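Local coordinates for penicillin-binding protein (Bacillus halodurans, PDB 3TG9) that probably binds penicillin and related beta-lactams as a member of the serine beta-lactamase and penicillin-binding protein family, at residues 284-289 and 299-304; 236-241 and 307-312; 295-300 and 318-323. All coordinates share one frame; numbering follows the deposited sequence.

Contact 1 (284-289 and 299-304)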
loop_
_atom_site.group_PDB
_atom_site.type_symbol
_atom_site.label_atom_id
_atom_site.label_comp_id
_atom_site.label_asym_id
_atom_site.label_seq_id
_atom_site.Cartn_x
_atom_site.Cartn_y
_atom_site.Cartn_z
ATOM N N ILE B 284 2.834 -10.607 41.605
ATOM C CA ILE B 284 2.673 -10.324 40.184
ATOM C C ILE B 284 1.222 -10.482 39.748
ATOM O O ILE B 284 0.659 -11.567 39.832
ATOM C CB ILE B 284 3.576 -11.229 39.324
ATOM C CG1 ILE B 284 5.042 -10.821 39.505
ATOM C CG2 ILE B 284 3.170 -11.134 37.864
ATOM C CD1 ILE B 284 6.035 -11.834 38.986
ATOM N N SER B 285 0.619 -9.396 39.280
ATOM C CA SER B 285 -0.779 -9.429 38.873
ATOM C C SER B 285 -0.962 -9.781 37.393
ATOM O O SER B 285 -1.969 -10.385 37.009
ATOM C CB SER B 285 -1.450 -8.096 39.187
ATOM O OG SER B 285 -0.644 -7.018 38.752
ATOM N N LYS B 286 0.004 -9.415 36.556
ATOM C CA LYS B 286 -0.088 -9.788 35.145
ATOM C C LYS B 286 1.216 -9.709 34.376
ATOM O O LYS B 286 2.118 -8.941 34.713
ATOM C CB LYS B 286 -1.170 -8.988 34.413
ATOM C CG LYS B 286 -0.846 -7.532 34.159
ATOM C CD LYS B 286 -1.798 -6.950 33.119
ATOM C CE LYS B 286 -1.860 -5.440 33.220
ATOM N NZ LYS B 286 -2.807 -4.833 32.244
ATOM N N TYR B 287 1.309 -10.559 33.365
ATOM C CA TYR B 287 2.325 -10.423 32.346
ATOM C C TYR B 287 1.596 -9.864 31.135
ATOM O O TYR B 287 0.505 -10.323 30.800
ATOM C CB TYR B 287 2.931 -11.780 32.024
ATOM C CG TYR B 287 3.481 -12.490 33.235
ATOM C CD1 TYR B 287 4.733 -12.167 33.741
ATOM C CD2 TYR B 287 2.750 -13.487 33.871
ATOM C CE1 TYR B 287 5.247 -12.825 34.839
ATOM C CE2 TYR B 287 3.251 -14.143 34.978
ATOM C CZ TYR B 287 4.501 -13.805 35.459
ATOM O OH TYR B 287 5.008 -14.456 36.564
ATOM N N HIS B 288 2.159 -8.855 30.493
ATOM C CA HIS B 288 1.443 -8.264 29.374
ATOM C C HIS B 288 2.335 -7.690 28.295
ATOM O O HIS B 288 3.485 -7.320 28.536
ATOM C CB HIS B 288 0.428 -7.220 29.869
ATOM C CG HIS B 288 1.042 -5.984 30.443
ATOM N ND1 HIS B 288 1.716 -5.975 31.650
ATOM C CD2 HIS B 288 1.055 -4.707 29.999
ATOM C CE1 HIS B 288 2.130 -4.746 31.911
ATOM N NE2 HIS B 288 1.748 -3.962 30.921
ATOM N N VAL B 289 1.795 -7.642 27.085
ATOM C CA VAL B 289 2.453 -6.954 25.986
ATOM C C VAL B 289 1.480 -5.962 25.390
ATOM O O VAL B 289 0.275 -6.047 25.612
ATOM C CB VAL B 289 2.941 -7.916 24.889
ATOM C CG1 VAL B 289 4.079 -8.777 25.400
ATOM C CG2 VAL B 289 1.788 -8.771 24.368
ATOM N N HIS B 299 -3.321 -4.812 23.086
ATOM C CA HIS B 299 -2.987 -5.095 24.482
ATOM C C HIS B 299 -3.351 -6.526 24.755
ATOM O O HIS B 299 -4.432 -6.970 24.387
ATOM C CB HIS B 299 -3.758 -4.199 25.452
ATOM C CG HIS B 299 -3.097 -2.886 25.712
ATOM N ND1 HIS B 299 -3.464 -1.724 25.072
ATOM C CD2 HIS B 299 -2.082 -2.549 26.546
ATOM C CE1 HIS B 299 -2.705 -0.729 25.491
ATOM N NE2 HIS B 299 -1.858 -1.205 26.388
ATOM N N SER B 300 -2.448 -7.255 25.390
ATOM C CA SER B 300 -2.739 -8.633 25.747
ATOM C C SER B 300 -2.023 -8.998 27.041
ATOM O O SER B 300 -0.931 -8.498 27.313
ATOM C CB SER B 300 -2.331 -9.571 24.616
ATOM O OG SER B 300 -2.976 -10.819 24.740
ATOM N N ALA B 301 -2.640 -9.875 27.832
ATOM C CA ALA B 301 -2.130 -10.172 29.158
ATOM C C ALA B 301 -2.523 -11.551 29.656
ATOM O O ALA B 301 -3.545 -12.107 29.253
ATOM C CB ALA B 301 -2.595 -9.111 30.142
ATOM N N PHE B 302 -1.691 -12.093 30.535
ATOM C CA PHE B 302 -1.997 -13.321 31.248
ATOM C C PHE B 302 -2.011 -13.005 32.743
ATOM O O PHE B 302 -1.037 -12.487 33.290
ATOM C CB PHE B 302 -0.950 -14.387 30.948
ATOM C CG PHE B 302 -1.181 -15.682 31.672
ATOM C CD1 PHE B 302 -0.573 -15.925 32.891
ATOM C CD2 PHE B 302 -2.003 -16.659 31.132
ATOM C CE1 PHE B 302 -0.786 -17.124 33.562
ATOM C CE2 PHE B 302 -2.218 -17.860 31.798
ATOM C CZ PHE B 302 -1.614 -18.091 33.012
ATOM N N TYR B 303 -3.125 -13.308 33.396
ATOM C CA TYR B 303 -3.286 -13.019 34.807
ATOM C C TYR B 303 -3.098 -14.290 35.630
ATOM O O TYR B 303 -4.003 -15.110 35.713
ATOM C CB TYR B 303 -4.664 -12.404 35.051
ATOM C CG TYR B 303 -4.939 -11.202 34.174
ATOM C CD1 TYR B 303 -4.695 -9.916 34.624
ATOM C CD2 TYR B 303 -5.434 -11.356 32.890
ATOM C CE1 TYR B 303 -4.948 -8.813 33.822
ATOM C CE2 TYR B 303 -5.682 -10.256 32.079
ATOM C CZ TYR B 303 -5.440 -8.991 32.552
ATOM O OH TYR B 303 -5.684 -7.900 31.741
ATOM N N PRO B 304 -1.908 -14.451 36.235
ATOM C CA PRO B 304 -1.488 -15.649 36.981
ATOM C C PRO B 304 -2.479 -16.054 38.076
ATOM O O PRO B 304 -2.634 -17.239 38.374
ATOM C CB PRO B 304 -0.162 -15.220 37.628
ATOM C CG PRO B 304 0.325 -14.070 36.811
ATOM C CD PRO B 304 -0.908 -13.370 36.308
#

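Contact 2 (236-241 and 307-312)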
loop_
_atom_site.group_PDB
_atom_site.type_symbol
_atom_site.label_atom_id
_atom_site.label_comp_id
_atom_site.label_asym_id
_atom_site.label_seq_id
_atom_site.Cartn_x
_atom_site.Cartn_y
_atom_site.Cartn_z
ATOM N N ASP B 236 -5.457 -16.985 18.362
ATOM C CA ASP B 236 -4.055 -17.373 18.238
ATOM C C ASP B 236 -3.185 -16.674 19.314
ATOM O O ASP B 236 -2.174 -17.218 19.748
ATOM C CB ASP B 236 -3.513 -17.074 16.834
ATOM C CG ASP B 236 -3.657 -18.257 15.877
ATOM O OD1 ASP B 236 -4.384 -19.220 16.206
ATOM O OD2 ASP B 236 -3.028 -18.228 14.796
ATOM N N MET B 237 -3.556 -15.468 19.733
ATOM C CA MET B 237 -2.796 -14.823 20.808
ATOM C C MET B 237 -3.107 -15.527 22.121
ATOM O O MET B 237 -2.221 -15.758 22.944
ATOM C CB MET B 237 -3.083 -13.325 20.929
ATOM C CG MET B 237 -2.130 -12.617 21.912
ATOM S SD MET B 237 -0.415 -12.696 21.334
ATOM C CE MET B 237 0.514 -12.414 22.855
ATOM N N MET B 238 -4.370 -15.887 22.304
ATOM C CA MET B 238 -4.750 -16.700 23.450
ATOM C C MET B 238 -3.936 -17.992 23.462
ATOM O O MET B 238 -3.374 -18.372 24.478
ATOM C CB MET B 238 -6.238 -17.026 23.393
ATOM C CG MET B 238 -6.727 -17.870 24.566
ATOM S SD MET B 238 -8.244 -18.741 24.174
ATOM C CE MET B 238 -7.584 -20.193 23.359
ATOM N N LYS B 239 -3.871 -18.674 22.330
ATOM C CA LYS B 239 -3.103 -19.913 22.250
ATOM C C LYS B 239 -1.630 -19.686 22.551
ATOM O O LYS B 239 -0.944 -20.597 23.009
ATOM C CB LYS B 239 -3.230 -20.558 20.866
ATOM C CG LYS B 239 -4.614 -21.095 20.531
ATOM C CD LYS B 239 -4.597 -21.825 19.189
ATOM C CE LYS B 239 -6.004 -22.038 18.644
ATOM N NZ LYS B 239 -6.969 -22.422 19.722
ATOM N N LEU B 240 -1.128 -18.489 22.257
ATOM C CA LEU B 240 0.286 -18.223 22.487
ATOM C C LEU B 240 0.609 -18.145 23.984
ATOM O O LEU B 240 1.624 -18.676 24.441
ATOM C CB LEU B 240 0.760 -16.956 21.761
ATOM C CG LEU B 240 2.222 -16.696 22.145
ATOM C CD1 LEU B 240 3.131 -16.439 20.984
ATOM C CD2 LEU B 240 2.335 -15.610 23.222
ATOM N N TRP B 241 -0.254 -17.477 24.742
ATOM C CA TRP B 241 -0.099 -17.405 26.192
ATOM C C TRP B 241 -0.204 -18.807 26.806
ATOM O O TRP B 241 0.617 -19.204 27.634
ATOM C CB TRP B 241 -1.181 -16.507 26.791
ATOM C CG TRP B 241 -0.948 -15.030 26.643
ATOM C CD1 TRP B 241 -1.718 -14.144 25.938
ATOM C CD2 TRP B 241 0.113 -14.259 27.228
ATOM N NE1 TRP B 241 -1.195 -12.871 26.042
ATOM C CE2 TRP B 241 -0.074 -12.915 26.831
ATOM C CE3 TRP B 241 1.203 -14.577 28.043
ATOM C CZ2 TRP B 241 0.784 -11.889 27.231
ATOM C CZ3 TRP B 241 2.053 -13.561 28.441
ATOM C CH2 TRP B 241 1.839 -12.229 28.033
ATOM N N ASN B 307 -5.579 -17.343 36.260
ATOM C CA ASN B 307 -5.191 -17.935 34.987
ATOM C C ASN B 307 -6.011 -17.339 33.851
ATOM O O ASN B 307 -6.456 -18.047 32.957
ATOM C CB ASN B 307 -5.322 -19.458 35.014
ATOM C CG ASN B 307 -4.026 -20.143 35.404
ATOM O OD1 ASN B 307 -3.777 -21.288 35.029
ATOM N ND2 ASN B 307 -3.185 -19.435 36.156
ATOM N N GLY B 308 -6.217 -16.029 33.908
ATOM C CA GLY B 308 -6.992 -15.336 32.899
ATOM C C GLY B 308 -6.136 -14.934 31.716
ATOM O O GLY B 308 -4.926 -14.780 31.848
ATOM N N ILE B 309 -6.768 -14.796 30.554
ATOM C CA ILE B 309 -6.108 -14.296 29.345
ATOM C C ILE B 309 -7.016 -13.259 28.717
ATOM O O ILE B 309 -8.215 -13.496 28.551
ATOM C CB ILE B 309 -5.853 -15.411 28.312
ATOM C CG1 ILE B 309 -4.867 -16.448 28.853
ATOM C CG2 ILE B 309 -5.314 -14.831 27.014
ATOM C CD1 ILE B 309 -4.720 -17.666 27.948
ATOM N N VAL B 310 -6.452 -12.099 28.403
ATOM C CA VAL B 310 -7.167 -11.067 27.658
ATOM C C VAL B 310 -6.374 -10.720 26.392
ATOM O O VAL B 310 -5.146 -10.705 26.392
ATOM C CB VAL B 310 -7.429 -9.796 28.506
ATOM C CG1 VAL B 310 -8.155 -8.734 27.683
ATOM C CG2 VAL B 310 -8.239 -10.150 29.741
ATOM N N VAL B 311 -7.085 -10.500 25.299
ATOM C CA VAL B 311 -6.452 -10.112 24.048
ATOM C C VAL B 311 -7.306 -9.020 23.453
ATOM O O VAL B 311 -8.498 -9.215 23.248
ATOM C CB VAL B 311 -6.372 -11.279 23.048
ATOM C CG1 VAL B 311 -5.665 -10.840 21.786
ATOM C CG2 VAL B 311 -5.662 -12.479 23.668
ATOM N N VAL B 312 -6.717 -7.860 23.208
ATOM C CA VAL B 312 -7.423 -6.809 22.484
ATOM C C VAL B 312 -6.657 -6.426 21.220
ATOM O O VAL B 312 -5.574 -5.846 21.295
ATOM C CB VAL B 312 -7.673 -5.572 23.372
ATOM C CG1 VAL B 312 -8.523 -4.560 22.640
ATOM C CG2 VAL B 312 -8.356 -5.986 24.680
#

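Contact 3 (295-300 and 318-323)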
loop_
_atom_site.group_PDB
_atom_site.type_symbol
_atom_site.label_atom_id
_atom_site.label_comp_id
_atom_site.label_asym_id
_atom_site.label_seq_id
_atom_site.Cartn_x
_atom_site.Cartn_y
_atom_site.Cartn_z
ATOM N N GLY B 295 -2.445 3.234 12.698
ATOM C CA GLY B 295 -3.512 2.325 12.318
ATOM C C GLY B 295 -3.597 1.030 13.109
ATOM O O GLY B 295 -4.314 0.105 12.712
ATOM N N VAL B 296 -2.866 0.956 14.221
ATOM C CA VAL B 296 -2.752 -0.277 14.999
ATOM C C VAL B 296 -2.646 -0.021 16.501
ATOM O O VAL B 296 -1.875 0.837 16.938
ATOM C CB VAL B 296 -1.472 -1.028 14.628
ATOM C CG1 VAL B 296 -1.239 -2.181 15.584
ATOM C CG2 VAL B 296 -1.527 -1.512 13.185
ATOM N N CYS B 297 -3.403 -0.777 17.295
ATOM C CA CYS B 297 -3.131 -0.873 18.735
ATOM C C CYS B 297 -3.488 -2.267 19.262
ATOM O O CYS B 297 -4.271 -2.999 18.654
ATOM C CB CYS B 297 -3.809 0.243 19.534
ATOM S SG CYS B 297 -5.607 0.226 19.516
ATOM N N PHE B 298 -2.883 -2.636 20.383
ATOM C CA PHE B 298 -2.893 -4.015 20.833
ATOM C C PHE B 298 -2.534 -4.075 22.314
ATOM O O PHE B 298 -1.572 -3.452 22.741
ATOM C CB PHE B 298 -1.866 -4.806 20.025
ATOM C CG PHE B 298 -1.693 -6.239 20.465
ATOM C CD1 PHE B 298 -2.682 -7.186 20.217
ATOM C CD2 PHE B 298 -0.527 -6.645 21.106
ATOM C CE1 PHE B 298 -2.514 -8.508 20.588
ATOM C CE2 PHE B 298 -0.353 -7.960 21.474
ATOM C CZ PHE B 298 -1.354 -8.895 21.221
ATOM N N HIS B 299 -3.321 -4.812 23.086
ATOM C CA HIS B 299 -2.987 -5.095 24.482
ATOM C C HIS B 299 -3.351 -6.526 24.755
ATOM O O HIS B 299 -4.432 -6.970 24.387
ATOM C CB HIS B 299 -3.758 -4.199 25.452
ATOM C CG HIS B 299 -3.097 -2.886 25.712
ATOM N ND1 HIS B 299 -3.464 -1.724 25.072
ATOM C CD2 HIS B 299 -2.082 -2.549 26.546
ATOM C CE1 HIS B 299 -2.705 -0.729 25.491
ATOM N NE2 HIS B 299 -1.858 -1.205 26.388
ATOM N N SER B 300 -2.448 -7.255 25.390
ATOM C CA SER B 300 -2.739 -8.633 25.747
ATOM C C SER B 300 -2.023 -8.998 27.041
ATOM O O SER B 300 -0.931 -8.498 27.313
ATOM C CB SER B 300 -2.331 -9.571 24.616
ATOM O OG SER B 300 -2.976 -10.819 24.740
ATOM N N SER B 318 -5.814 3.978 18.480
ATOM C CA SER B 318 -5.895 3.892 19.935
ATOM C C SER B 318 -7.217 3.304 20.416
ATOM O O SER B 318 -8.181 3.218 19.659
ATOM C CB SER B 318 -5.673 5.266 20.569
ATOM O OG SER B 318 -6.554 6.216 20.002
ATOM N N GLY B 319 -7.252 2.889 21.680
ATOM C CA GLY B 319 -8.477 2.391 22.283
ATOM C C GLY B 319 -8.377 1.033 22.957
ATOM O O GLY B 319 -9.164 0.725 23.853
ATOM N N ALA B 320 -7.426 0.207 22.529
ATOM C CA ALA B 320 -7.309 -1.146 23.065
ATOM C C ALA B 320 -7.063 -1.145 24.578
ATOM O O ALA B 320 -7.448 -2.076 25.275
ATOM C CB ALA B 320 -6.216 -1.911 22.352
ATOM N N TYR B 321 -6.422 -0.102 25.080
ATOM C CA TYR B 321 -6.113 -0.038 26.496
ATOM C C TYR B 321 -7.371 0.133 27.336
ATOM O O TYR B 321 -7.591 -0.603 28.294
ATOM C CB TYR B 321 -5.163 1.111 26.785
ATOM C CG TYR B 321 -4.997 1.349 28.259
ATOM C CD1 TYR B 321 -5.625 2.417 28.885
ATOM C CD2 TYR B 321 -4.230 0.490 29.033
ATOM C CE1 TYR B 321 -5.482 2.632 30.239
ATOM C CE2 TYR B 321 -4.078 0.697 30.389
ATOM C CZ TYR B 321 -4.705 1.770 30.986
ATOM O OH TYR B 321 -4.552 1.982 32.338
ATOM N N ASP B 322 -8.184 1.119 26.977
ATOM C CA ASP B 322 -9.435 1.375 27.677
ATOM C C ASP B 322 -10.343 0.156 27.648
ATOM O O ASP B 322 -11.054 -0.117 28.611
ATOM C CB ASP B 322 -10.150 2.576 27.067
ATOM C CG ASP B 322 -9.278 3.806 27.031
ATOM O OD1 ASP B 322 -8.963 4.338 28.116
ATOM O OD2 ASP B 322 -8.901 4.235 25.917
ATOM N N VAL B 323 -10.316 -0.580 26.544
ATOM C CA VAL B 323 -11.104 -1.805 26.442
ATOM C C VAL B 323 -10.470 -2.889 27.301
ATOM O O VAL B 323 -11.171 -3.691 27.922
ATOM C CB VAL B 323 -11.263 -2.267 24.976
ATOM C CG1 VAL B 323 -11.796 -3.700 24.894
ATOM C CG2 VAL B 323 -12.180 -1.313 24.232
#

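Contact 1 (284-289 and 299-304)
The carbonyl O of Tyr-287 accepts a hydrogen bond from Phe-302 N, 2.8 Å away, and is also approached by the CA-H of Ala-301, whose CA lies 3.1 Å off, a weaker and more bent contact. In return Tyr-287 N binds Phe-302 O at 3.0 Å, so the two residues form an antiparallel hydrogen-bonded pair. Val-289 and Ser-300 make the next such pair, with Val-289 N 2.9 Å from Ser-300 O. Between them lies the non-hydrogen-bonded pair of His-288 and Ala-301, whose CB atoms pack together at 3.6 Å.

The side chains divide between the two faces. On one, Lys-286 runs alongside Tyr-303: its CB rests against CD1 of the phenol ring, and its CD against CE1 of that ring at 3.7 Å. Because Lys-286 CG stands between the backbone N and carbonyl carbon (chi1 72°) and the chain is extended beyond it, the aliphatic part follows the ring. NZ and Tyr-303 OH then meet the same carboxylate oxygen of Glu-328, on helix 320-330, through a salt bridge and a hydrogen bond. On the other face Tyr-287 CD2 lies at the edge of the Phe-302 ring, close to its plane, and Tyr-287 CE2 meets Pro-304 CG at 3.5 Å as the two groups slant past each other. Ile-284 CG2 adds a methyl over one face of the Tyr-287 ring, toward its rim. Ser-285 and Lys-286 together face Lys-278 of the next strand, a classic beta bulge.

Backbone bonds thus join strands 284-293 and 296-303, and apolar contacts with Pro-304 pack the end of the hairpin far from its turn, while the shared carboxylate binds one face to the C-terminal helix and would probably favour a protonated Lys-286.

Contact 2 (236-241 and 307-312)
Helix-on-sheet packing is the motif here: helix 234-245 packs on strand 308-314, the short segments running roughly antiparallel at 144°, their axes 8.4 Å apart at the closest. Every second strand residue points its side chain at the helix, so Ile-309 and Val-311 carry the contact. Ile-309 enters between Met-238 and Trp-241, about one helical turn apart. Its CD1 touches Met-238 CG at 3.9 Å and also meets the Met-238 carbonyl O and Trp-241 CB, while CG2, the other branch, approaches Trp-241 CD1 at 3.8 Å, oblique to the indole. Met-238 and Ile-309 cross at about a right angle; with CG anti to the backbone N (chi1 -180°), the methionine leads its thioether away from the strand.

Val-311 straddles the root of Met-237, where CG1 lies 3.7 Å from Met-237 CB and CG2 lies 3.9 Å from that same CB. The Val-311 CG2 methyl also rests near Met-238 N. Met-237 and Trp-241 continue onto Phe-60 and Leu-59 of helix 58-70, respectively.

No hydrogen bond joins the two segments directly. Trp-241 NE1 is instead bonded to Ser-300 OG, and that hydroxyl also bonds Val-310 O. A wholly buried, apolar interface therefore keeps its indole N-H paired through a neighbouring strand, leaving dispersion and shape to hold helix against strand.

Contact 3 (295-300 and 318-323)
The imidazole of His-299 has Tyr-321 CD2 over one face and the methyl of Ala-320 at its edge, in the ring plane. The tyrosine ring, for its part, meets the histidine near its own plane, at an edge. With centroids 5.5 Å apart and planes at 57°, the two rings are inclined, neither stacked nor edge-to-face. Tyr-321 CG is anti to the backbone N (chi1 171°), which brings CD2 of the phenol over that face, with CB close against the imidazole. Tyr-292, from the neighbouring strand 284-293, meets His-299 as a further aromatic partner with its plane turned by about 75°.

Two residues earlier on the same face of the strand, Cys-297 points its side chain at the start of helix 320-330. Ala-320 N donates to Cys-297 SG across 3.5 Å. The thiol sulfur also touches Ala-320 CB at 3.6 Å and lies 3.6 Å from the carbonyl carbon of Ser-318, so it lies against the chain just where that chain turns into helix. Gly-319 holds the N-cap position with backbone angles that call for glycine, and its O takes Val-323 N in the first helical turn at 3.2 Å. The N-terminal end of the helix would tend to polarise the sulfur that accepts the amide of Ala-320.

Ala-320, small enough to lie close to the strand, fits between the sulfur and the imidazole and also touches Val-312 of strand 308-314. Cys-297 and His-299, two apart, thus lie on one face of strand 296-303, over which the C-terminal helix begins; such a helix laid on the antiparallel sheet is a hallmark of the penicillin-binding protein and serine beta-lactamase fold.

All three contacts meet on the eight-stranded antiparallel sheet. Contacts 1 and 2 have centres about 9 Å apart, and contact 3 lies about 14 Å from the centre of each. Strand 296-303 is used by contacts 1 and 3, which share His-299 and Ser-300, and it neighbours strand 308-314 of contact 2. Along the chain, contact 1 is nested inside the loop closed by contact 2, whereas contacts 2 and 3 interleave. Contact 2 brings helix 234-245 to one face of the sheet and contact 3 brings helix 320-330 to the other. A sheet covered on both faces is the core of the penicillin-binding protein and serine beta-lactamase fold, consistent with the protein's name.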